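Local coordinates for LamCAT (PDB 6JH5), which probably hydrolyses the beta-1,3-glucosidic bonds of laminarin, as a marine bacterial laminarinase of glycoside hydrolase family 16, at residues A55-I60 with N217-R222; I87-F92 with S152-Y157; S91-W96 with H122-A127. All blocks are in the same frame, centred on the assembly; numbering follows the deposited sequence.

Contact 1: residues A55-I60 with N217-R222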
loop_
_atom_site.group_PDB
_atom_site.type_symbol
_atom_site.label_atom_id
_atom_site.label_comp_id
_atom_site.label_asym_id
_atom_site.label_seq_id
_atom_site.Cartn_x
_atom_site.Cartn_y
_atom_site.Cartn_z
ATOM N N ALA A 55 14.850 0.989 3.097
ATOM C CA ALA A 55 14.764 2.002 4.160
ATOM C C ALA A 55 16.157 2.104 4.777
ATOM O O ALA A 55 16.776 1.096 4.967
ATOM C CB ALA A 55 13.728 1.638 5.188
ATOM N N LYS A 56 16.603 3.321 5.036
ATOM C CA LYS A 56 17.975 3.510 5.556
ATOM C C LYS A 56 18.011 4.452 6.756
ATOM O O LYS A 56 17.145 5.247 6.903
ATOM C CB LYS A 56 18.831 4.176 4.474
ATOM C CG LYS A 56 18.987 3.364 3.203
ATOM C CD LYS A 56 19.836 4.049 2.163
ATOM C CE LYS A 56 20.002 3.189 0.926
ATOM N NZ LYS A 56 20.326 4.008 -0.267
ATOM N N ARG A 57 19.058 4.319 7.556
ATOM C CA ARG A 57 19.308 5.279 8.644
ATOM C C ARG A 57 20.198 6.331 8.018
ATOM O O ARG A 57 21.341 6.055 7.770
ATOM C CB ARG A 57 20.101 4.630 9.763
ATOM C CG ARG A 57 19.202 3.975 10.779
ATOM C CD ARG A 57 19.986 3.264 11.833
ATOM N NE ARG A 57 20.491 4.240 12.764
ATOM C CZ ARG A 57 21.587 4.086 13.474
ATOM N NH1 ARG A 57 22.301 2.979 13.362
ATOM N NH2 ARG A 57 21.963 5.030 14.308
ATOM N N GLU A 58 19.613 7.463 7.722
ATOM C CA GLU A 58 20.343 8.510 6.996
ATOM C C GLU A 58 19.716 9.831 7.423
ATOM O O GLU A 58 18.513 9.872 7.562
ATOM C CB GLU A 58 20.180 8.102 5.530
ATOM C CG GLU A 58 20.046 9.198 4.527
ATOM C CD GLU A 58 20.133 8.673 3.104
ATOM O OE1 GLU A 58 20.847 9.291 2.321
ATOM O OE2 GLU A 58 19.506 7.700 2.797
ATOM N N SER A 59 20.527 10.866 7.572
ATOM C CA SER A 59 20.004 12.181 8.002
ATOM C C SER A 59 19.690 13.049 6.798
ATOM O O SER A 59 20.566 13.225 5.981
ATOM C CB SER A 59 21.032 12.912 8.813
ATOM O OG SER A 59 21.386 12.181 9.956
ATOM N N ILE A 60 18.461 13.516 6.695
ATOM C CA ILE A 60 18.129 14.477 5.615
ATOM C C ILE A 60 16.908 15.276 6.028
ATOM O O ILE A 60 16.021 14.705 6.565
ATOM C CB ILE A 60 17.875 13.748 4.299
ATOM C CG1 ILE A 60 17.405 14.729 3.228
ATOM C CG2 ILE A 60 16.880 12.620 4.526
ATOM C CD1 ILE A 60 17.440 14.143 1.859
ATOM N N ASN A 217 19.006 -1.595 14.339
ATOM C CA ASN A 217 19.944 -2.620 13.836
ATOM C C ASN A 217 19.306 -3.376 12.672
ATOM O O ASN A 217 19.892 -4.323 12.217
ATOM C CB ASN A 217 20.394 -3.571 14.939
ATOM C CG ASN A 217 21.397 -2.935 15.867
ATOM O OD1 ASN A 217 21.237 -2.955 17.074
ATOM N ND2 ASN A 217 22.411 -2.343 15.312
ATOM N N ALA A 218 18.136 -2.925 12.229
ATOM C CA ALA A 218 17.465 -3.566 11.082
ATOM C C ALA A 218 17.727 -2.779 9.786
ATOM O O ALA A 218 17.158 -3.116 8.785
ATOM C CB ALA A 218 15.997 -3.660 11.376
ATOM N N PHE A 219 18.595 -1.776 9.836
ATOM C CA PHE A 219 18.887 -0.923 8.661
ATOM C C PHE A 219 20.239 -1.290 8.065
ATOM O O PHE A 219 21.145 -1.498 8.814
ATOM C CB PHE A 219 18.795 0.556 9.034
ATOM C CG PHE A 219 17.407 0.955 9.449
ATOM C CD1 PHE A 219 16.999 0.868 10.760
ATOM C CD2 PHE A 219 16.505 1.403 8.514
ATOM C CE1 PHE A 219 15.712 1.211 11.123
ATOM C CE2 PHE A 219 15.220 1.751 8.879
ATOM C CZ PHE A 219 14.828 1.661 10.185
ATOM N N PRO A 220 20.397 -1.335 6.732
ATOM C CA PRO A 220 19.316 -1.098 5.771
ATOM C C PRO A 220 18.300 -2.241 5.628
ATOM O O PRO A 220 18.650 -3.355 5.749
ATOM C CB PRO A 220 20.084 -0.868 4.463
ATOM C CG PRO A 220 21.277 -1.759 4.619
ATOM C CD PRO A 220 21.670 -1.553 6.068
ATOM N N ALA A 221 17.054 -1.885 5.328
ATOM C CA ALA A 221 15.986 -2.892 5.231
ATOM C C ALA A 221 15.401 -2.860 3.819
ATOM O O ALA A 221 15.155 -1.801 3.339
ATOM C CB ALA A 221 14.942 -2.586 6.264
ATOM N N ARG A 222 15.155 -4.027 3.259
ATOM C CA ARG A 222 14.687 -4.111 1.856
ATOM C C ARG A 222 13.282 -4.691 1.723
ATOM O O ARG A 222 13.031 -5.759 2.200
ATOM C CB ARG A 222 15.667 -4.974 1.060
ATOM C CG ARG A 222 17.000 -4.291 0.839
ATOM C CD ARG A 222 18.111 -5.258 0.518
ATOM N NE ARG A 222 17.865 -6.175 -0.565
ATOM C CZ ARG A 222 18.292 -5.990 -1.787
ATOM N NH1 ARG A 222 18.936 -4.885 -2.088
ATOM N NH2 ARG A 222 18.075 -6.899 -2.701
#
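Ala55 and Ala221 form an antiparallel hydrogen-bonded pair, their CA atoms 5.2 Å apart, where strand 50-60 meets the start of strand 221-232 in the beta-sandwich (jelly-roll) fold of glycoside hydrolase family 16. Two bonds close the pair, Ala55 N to Ala221 O at 2.8 Å and Ala221 N to Ala55 O at 3.0 Å. Both methyls lie on the same face of the sheet, where Ala55 packs on Met203 and Ile205 and Ala221 meets Phe92; a small side chain suits this filled interior.

Phe219 and Pro220, just before the strand, are loop, with a cis peptide before Pro220, and Phe219 reaches over to residues 55-57. Phe219 sets CG anti to its carbonyl carbon (chi1 -64°), which brings CD2 to 3.6 Å from Ala55 O, an oxygen at the ring edge near its plane, while CE2 packs 4.0 Å from Ala55 CB. Arg57 lends the aliphatic part of its chain, crossing Phe219 at about a right angle: CG and CD lie against the ring, and the guanidinium plane is inclined 64° to it. Arg57 CG lies 3.8 Å from Phe219 CG.

Contact 2: residues I87-F92 with S152-Y157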
loop_
_atom_site.group_PDB
_atom_site.type_symbol
_atom_site.label_atom_id
_atom_site.label_comp_id
_atom_site.label_asym_id
_atom_site.label_seq_id
_atom_site.Cartn_x
_atom_site.Cartn_y
_atom_site.Cartn_z
ATOM N N ILE A 87 5.187 -9.753 -3.006
ATOM C CA ILE A 87 6.055 -8.925 -2.135
ATOM C C ILE A 87 6.704 -9.759 -1.034
ATOM O O ILE A 87 6.043 -10.595 -0.509
ATOM C CB ILE A 87 5.166 -7.872 -1.459
ATOM C CG1 ILE A 87 4.389 -7.068 -2.497
ATOM C CG2 ILE A 87 5.960 -6.954 -0.549
ATOM C CD1 ILE A 87 3.464 -6.040 -1.871
ATOM N N ALA A 88 7.964 -9.446 -0.776
ATOM C CA ALA A 88 8.749 -9.965 0.353
ATOM C C ALA A 88 9.121 -8.718 1.151
ATOM O O ALA A 88 9.590 -7.808 0.582
ATOM C CB ALA A 88 9.961 -10.735 -0.117
ATOM N N MET A 89 8.838 -8.713 2.438
ATOM C CA MET A 89 9.090 -7.469 3.182
ATOM C C MET A 89 9.878 -7.750 4.452
ATOM O O MET A 89 9.823 -8.828 4.942
ATOM C CB MET A 89 7.761 -6.795 3.544
ATOM C CG MET A 89 6.968 -7.535 4.590
ATOM S SD MET A 89 5.220 -7.029 4.545
ATOM C CE MET A 89 4.571 -8.075 3.243
ATOM N N PRO A 90 10.563 -6.750 5.013
ATOM C CA PRO A 90 11.297 -6.946 6.245
ATOM C C PRO A 90 10.326 -7.038 7.431
ATOM O O PRO A 90 9.226 -6.657 7.345
ATOM C CB PRO A 90 12.152 -5.693 6.429
ATOM C CG PRO A 90 11.820 -4.797 5.295
ATOM C CD PRO A 90 10.656 -5.387 4.526
ATOM N N SER A 91 10.838 -7.561 8.528
ATOM C CA SER A 91 10.051 -7.697 9.765
ATOM C C SER A 91 10.939 -7.191 10.901
ATOM O O SER A 91 11.875 -7.848 11.255
ATOM C CB SER A 91 9.659 -9.140 9.927
ATOM O OG SER A 91 8.975 -9.359 11.142
ATOM N N PHE A 92 10.656 -5.995 11.382
ATOM C CA PHE A 92 11.452 -5.414 12.483
ATOM C C PHE A 92 10.623 -4.348 13.192
ATOM O O PHE A 92 9.739 -3.802 12.611
ATOM C CB PHE A 92 12.781 -4.842 11.989
ATOM C CG PHE A 92 12.687 -3.688 11.030
ATOM C CD1 PHE A 92 12.653 -3.906 9.669
ATOM C CD2 PHE A 92 12.662 -2.395 11.499
ATOM C CE1 PHE A 92 12.592 -2.835 8.801
ATOM C CE2 PHE A 92 12.600 -1.328 10.630
ATOM C CZ PHE A 92 12.579 -1.557 9.283
ATOM N N SER A 152 3.153 -16.500 8.552
ATOM C CA SER A 152 4.436 -16.730 9.361
ATOM C C SER A 152 5.828 -16.194 8.928
ATOM O O SER A 152 6.644 -15.923 9.783
ATOM C CB SER A 152 4.483 -18.156 9.797
ATOM O OG SER A 152 4.519 -18.986 8.688
ATOM N N SER A 153 5.961 -16.032 7.623
ATOM C CA SER A 153 7.170 -15.536 6.968
ATOM C C SER A 153 6.824 -14.406 5.994
ATOM O O SER A 153 6.851 -14.612 4.817
ATOM C CB SER A 153 7.803 -16.693 6.290
ATOM O OG SER A 153 8.993 -16.301 5.683
ATOM N N VAL A 154 6.660 -13.192 6.510
ATOM C CA VAL A 154 6.398 -12.034 5.610
ATOM C C VAL A 154 7.672 -11.693 4.834
ATOM O O VAL A 154 7.567 -11.004 3.856
ATOM C CB VAL A 154 5.830 -10.790 6.314
ATOM C CG1 VAL A 154 4.533 -11.111 7.031
ATOM C CG2 VAL A 154 6.838 -10.138 7.243
ATOM N N THR A 155 8.816 -12.194 5.310
ATOM C CA THR A 155 10.132 -11.987 4.674
ATOM C C THR A 155 10.245 -12.821 3.392
ATOM O O THR A 155 11.166 -12.600 2.670
ATOM C CB THR A 155 11.259 -12.248 5.672
ATOM O OG1 THR A 155 10.952 -13.509 6.240
ATOM C CG2 THR A 155 11.287 -11.205 6.765
ATOM N N SER A 156 9.406 -13.836 3.243
ATOM C CA SER A 156 9.354 -14.616 1.985
ATOM C C SER A 156 8.342 -13.950 1.054
ATOM O O SER A 156 7.516 -13.218 1.520
ATOM C CB SER A 156 8.973 -16.051 2.198
ATOM O OG SER A 156 9.930 -16.708 2.990
ATOM N N TYR A 157 8.412 -14.260 -0.225
ATOM C CA TYR A 157 7.404 -13.669 -1.128
ATOM C C TYR A 157 6.048 -14.317 -0.876
ATOM O O TYR A 157 5.943 -15.500 -0.768
ATOM C CB TYR A 157 7.708 -13.913 -2.602
ATOM C CG TYR A 157 8.951 -13.243 -3.111
ATOM C CD1 TYR A 157 8.967 -11.923 -3.508
ATOM C CD2 TYR A 157 10.116 -13.965 -3.219
ATOM C CE1 TYR A 157 10.120 -11.340 -3.994
ATOM C CE2 TYR A 157 11.280 -13.398 -3.687
ATOM C CZ TYR A 157 11.282 -12.083 -4.084
ATOM O OH TYR A 157 12.460 -11.577 -4.536
HETATM O O HOH W 1 5.354 -11.141 2.177
#
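Val154 meets Met89 by both backbone and side chain, and with Ala88 these residues carry most of the contact. They join the end of strand 81-88 and the chain following it to the loop between strands 142-150 and 158-164. That loop folds into a type I beta turn from Ser153 to Ser156, which presents Val154 O to the neighbouring segment. Met89 N reaches this oxygen at 3.0 Å in an almost straight bond (174°), although the donor is tilted from the carbonyl plane. A water 2.8 Å from both Ile87 O and Val154 O can bridge the two carbonyls, though other acceptors compete for its protons.

The apolar part starts at Met89, whose CG is held between its backbone N and carbonyl carbon (chi1 70°), which lays it 3.7 Å from Val154 CG2. A branched residue suits the spot: CG2 faces Met89 and also lies 4.0 Å from Ser91 CB, while the other branch is turned to His122. Beyond Met89, Thr155 brings its CA within 3.2 Å of Met89 O in a CA-H...O contact, with its CG2 beside the same oxygen.

Ala88 points its methyl over one face of the Tyr157 ring, 4.0 Å from the centroid and 21° off the normal, a CH-pi contact offset toward the rim. A short side chain suits a place so close to the ring. Tyr157 OH is hydrogen-bonded to Asn50, and Arg86 adds a cation-pi contact, so the ring is held at its hydroxyl too.

With one direct N-H...O bond between the two backbones, the contact probably owes much of its hold to CA-H...O contacts, the water and the fit of small apolar groups.

Contact 3: residues S91-W96 with H122-A127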
loop_
_atom_site.group_PDB
_atom_site.type_symbol
_atom_site.label_atom_id
_atom_site.label_comp_id
_atom_site.label_asym_id
_atom_site.label_seq_id
_atom_site.Cartn_x
_atom_site.Cartn_y
_atom_site.Cartn_z
ATOM N N SER A 91 10.838 -7.561 8.528
ATOM C CA SER A 91 10.051 -7.697 9.765
ATOM C C SER A 91 10.939 -7.191 10.901
ATOM O O SER A 91 11.875 -7.848 11.255
ATOM C CB SER A 91 9.659 -9.140 9.927
ATOM O OG SER A 91 8.975 -9.359 11.142
ATOM N N PHE A 92 10.656 -5.995 11.382
ATOM C CA PHE A 92 11.452 -5.414 12.483
ATOM C C PHE A 92 10.623 -4.348 13.192
ATOM O O PHE A 92 9.739 -3.802 12.611
ATOM C CB PHE A 92 12.781 -4.842 11.989
ATOM C CG PHE A 92 12.687 -3.688 11.030
ATOM C CD1 PHE A 92 12.653 -3.906 9.669
ATOM C CD2 PHE A 92 12.662 -2.395 11.499
ATOM C CE1 PHE A 92 12.592 -2.835 8.801
ATOM C CE2 PHE A 92 12.600 -1.328 10.630
ATOM C CZ PHE A 92 12.579 -1.557 9.283
ATOM N N MET A 93 10.995 -4.049 14.427
ATOM C CA MET A 93 10.223 -3.040 15.185
ATOM C C MET A 93 10.322 -1.665 14.509
ATOM O O MET A 93 11.390 -1.191 14.265
ATOM C CB MET A 93 10.712 -2.984 16.636
ATOM C CG MET A 93 10.458 -4.266 17.404
ATOM S SD MET A 93 8.715 -4.793 17.482
ATOM C CE MET A 93 8.017 -3.280 18.139
ATOM N N GLY A 94 9.156 -1.077 14.268
ATOM C CA GLY A 94 9.013 0.242 13.630
ATOM C C GLY A 94 8.717 0.176 12.142
ATOM O O GLY A 94 8.343 1.163 11.595
ATOM N N SER A 95 8.853 -0.995 11.558
ATOM C CA SER A 95 8.633 -1.126 10.100
ATOM C C SER A 95 7.150 -1.005 9.738
ATOM O O SER A 95 6.333 -1.479 10.462
ATOM C CB SER A 95 9.204 -2.415 9.592
ATOM O OG SER A 95 8.490 -3.499 10.103
ATOM N N TRP A 96 6.873 -0.383 8.599
ATOM C CA TRP A 96 5.465 -0.238 8.152
ATOM C C TRP A 96 5.356 -0.300 6.619
ATOM O O TRP A 96 5.127 0.715 6.009
ATOM C CB TRP A 96 4.882 1.036 8.740
ATOM C CG TRP A 96 3.400 1.166 8.648
ATOM C CD1 TRP A 96 2.482 0.289 8.146
ATOM C CD2 TRP A 96 2.664 2.303 9.091
ATOM N NE1 TRP A 96 1.226 0.812 8.252
ATOM C CE2 TRP A 96 1.314 2.045 8.828
ATOM C CE3 TRP A 96 3.035 3.524 9.655
ATOM C CZ2 TRP A 96 0.319 2.960 9.136
ATOM C CZ3 TRP A 96 2.042 4.414 9.974
ATOM C CH2 TRP A 96 0.711 4.138 9.704
ATOM N N HIS A 122 1.673 -4.244 6.910
ATOM C CA HIS A 122 2.323 -5.041 7.967
ATOM C C HIS A 122 3.010 -4.073 8.928
ATOM O O HIS A 122 3.496 -3.084 8.465
ATOM C CB HIS A 122 3.332 -6.027 7.380
ATOM C CG HIS A 122 4.008 -6.865 8.407
ATOM N ND1 HIS A 122 5.241 -6.561 8.901
ATOM C CD2 HIS A 122 3.593 -7.946 9.081
ATOM C CE1 HIS A 122 5.563 -7.444 9.805
ATOM N NE2 HIS A 122 4.593 -8.295 9.928
ATOM N N VAL A 123 3.022 -4.409 10.215
ATOM C CA VAL A 123 3.745 -3.535 11.173
ATOM C C VAL A 123 4.650 -4.376 12.059
ATOM O O VAL A 123 4.321 -5.498 12.352
ATOM C CB VAL A 123 2.835 -2.682 12.075
ATOM C CG1 VAL A 123 2.147 -1.545 11.344
ATOM C CG2 VAL A 123 1.842 -3.534 12.821
ATOM N N ASN A 124 5.770 -3.776 12.402
ATOM C CA ASN A 124 6.666 -4.357 13.415
ATOM C C ASN A 124 7.052 -5.795 13.042
ATOM O O ASN A 124 7.465 -6.000 11.950
ATOM C CB ASN A 124 6.014 -4.193 14.783
ATOM C CG ASN A 124 5.850 -2.741 15.175
ATOM O OD1 ASN A 124 6.669 -1.925 14.836
ATOM N ND2 ASN A 124 4.774 -2.443 15.860
ATOM N N THR A 125 6.922 -6.726 13.976
ATOM C CA THR A 125 7.293 -8.135 13.717
ATOM C C THR A 125 6.052 -9.029 13.760
ATOM O O THR A 125 6.180 -10.183 14.025
ATOM C CB THR A 125 8.367 -8.600 14.707
ATOM O OG1 THR A 125 7.886 -8.497 16.039
ATOM C CG2 THR A 125 9.644 -7.802 14.586
ATOM N N GLU A 126 4.903 -8.459 13.462
ATOM C CA GLU A 126 3.664 -9.251 13.604
ATOM C C GLU A 126 3.686 -10.438 12.653
ATOM O O GLU A 126 4.138 -10.307 11.561
ATOM C CB GLU A 126 2.429 -8.413 13.304
ATOM C CG GLU A 126 2.191 -7.325 14.309
ATOM C CD GLU A 126 0.844 -6.655 14.162
ATOM O OE1 GLU A 126 0.164 -6.913 13.166
ATOM O OE2 GLU A 126 0.517 -5.872 15.040
ATOM N N ALA A 127 3.087 -11.541 13.089
ATOM C CA ALA A 127 3.031 -12.752 12.255
ATOM C C ALA A 127 1.701 -12.758 11.493
ATOM O O ALA A 127 1.054 -13.754 11.444
ATOM C CB ALA A 127 3.188 -13.989 13.100
HETATM O O HOH W 2 7.376 -11.558 11.223
HETATM O O HOH W 3 7.311 -4.983 8.230
#
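Asn124 and Gly94 meet where two beta turns interlock in this family 16 jelly roll. One is a type II turn, Phe92 to Ser95, leading into strand 95-103; the other is a type II' turn, Val123 to Glu126, following the E-x-D-x-x-E signature segment. Gly94 has the positive phi of its turn, at which a side chain would jam against the preceding carbonyl oxygen. Asn124 also has a positive phi, which asparagine tolerates better than most residues.

With CG anti to its carbonyl carbon (chi1 -64°), the Asn124 side chain swings across to the other turn. OD1 accepts from Gly94 N at 2.7 Å, in the carbonyl plane, while ND2 donates to Pro210 O; the Asn124 backbone N in turn reaches Ser95 O at 3.1 Å. Met93 folds back through two bent torsions and lays CE 3.7 Å from Asn124 CG. An alanine here would lose the amide, and would probably leave Gly94 N and Pro210 O without their mates.

Ser95 OG stands between its backbone N and carbonyl carbon (chi1 67°), where it donates to a lone pair of Phe92 O at 2.8 Å, and Ser95 CB lies over the centre of the Phe92 ring. The hydroxyl also takes a proton from a water 2.7 Å from His122 ND1. The other ring nitrogen, NE2, donates in the ring plane to Glu126 O, 2.6 Å away, so bonds at both nitrogens fix its rotation. Thr125 CG2 packs 3.7 Å from Phe92 CA.

Trp96 lies side by side with Val123, its NE1 hydrogen-bonded to Glu121 OE2. Val123 CG1 lies over one face of the indole in a CH-pi contact, 4.0 Å from the centroid of the five-membered ring.

Followed from the N terminus, the chain first leaves contact 1 at residues 55-60, and that wide loop closes only at 217-222. Inside it, contact 2 starts at 87-92 and contact 3 follows at once, the two sharing Ser91 and Phe92. Contact 3 closes first, at 122-127, and contact 2 later, at 152-157, so the loops nest without crossing. Contact 1 joins strands 50-60 and 221-232; contact 2 ties the end of strand 81-88, which neighbours 221-232, to the loop before strand 158-164; contact 3 joins the turn leading into strand 95-103 to the loop after strand 120-121. Phe92 packs against Ala218, Phe219 and Ala221 of contact 1, while Met89 and Val154 of contact 2 touch His122.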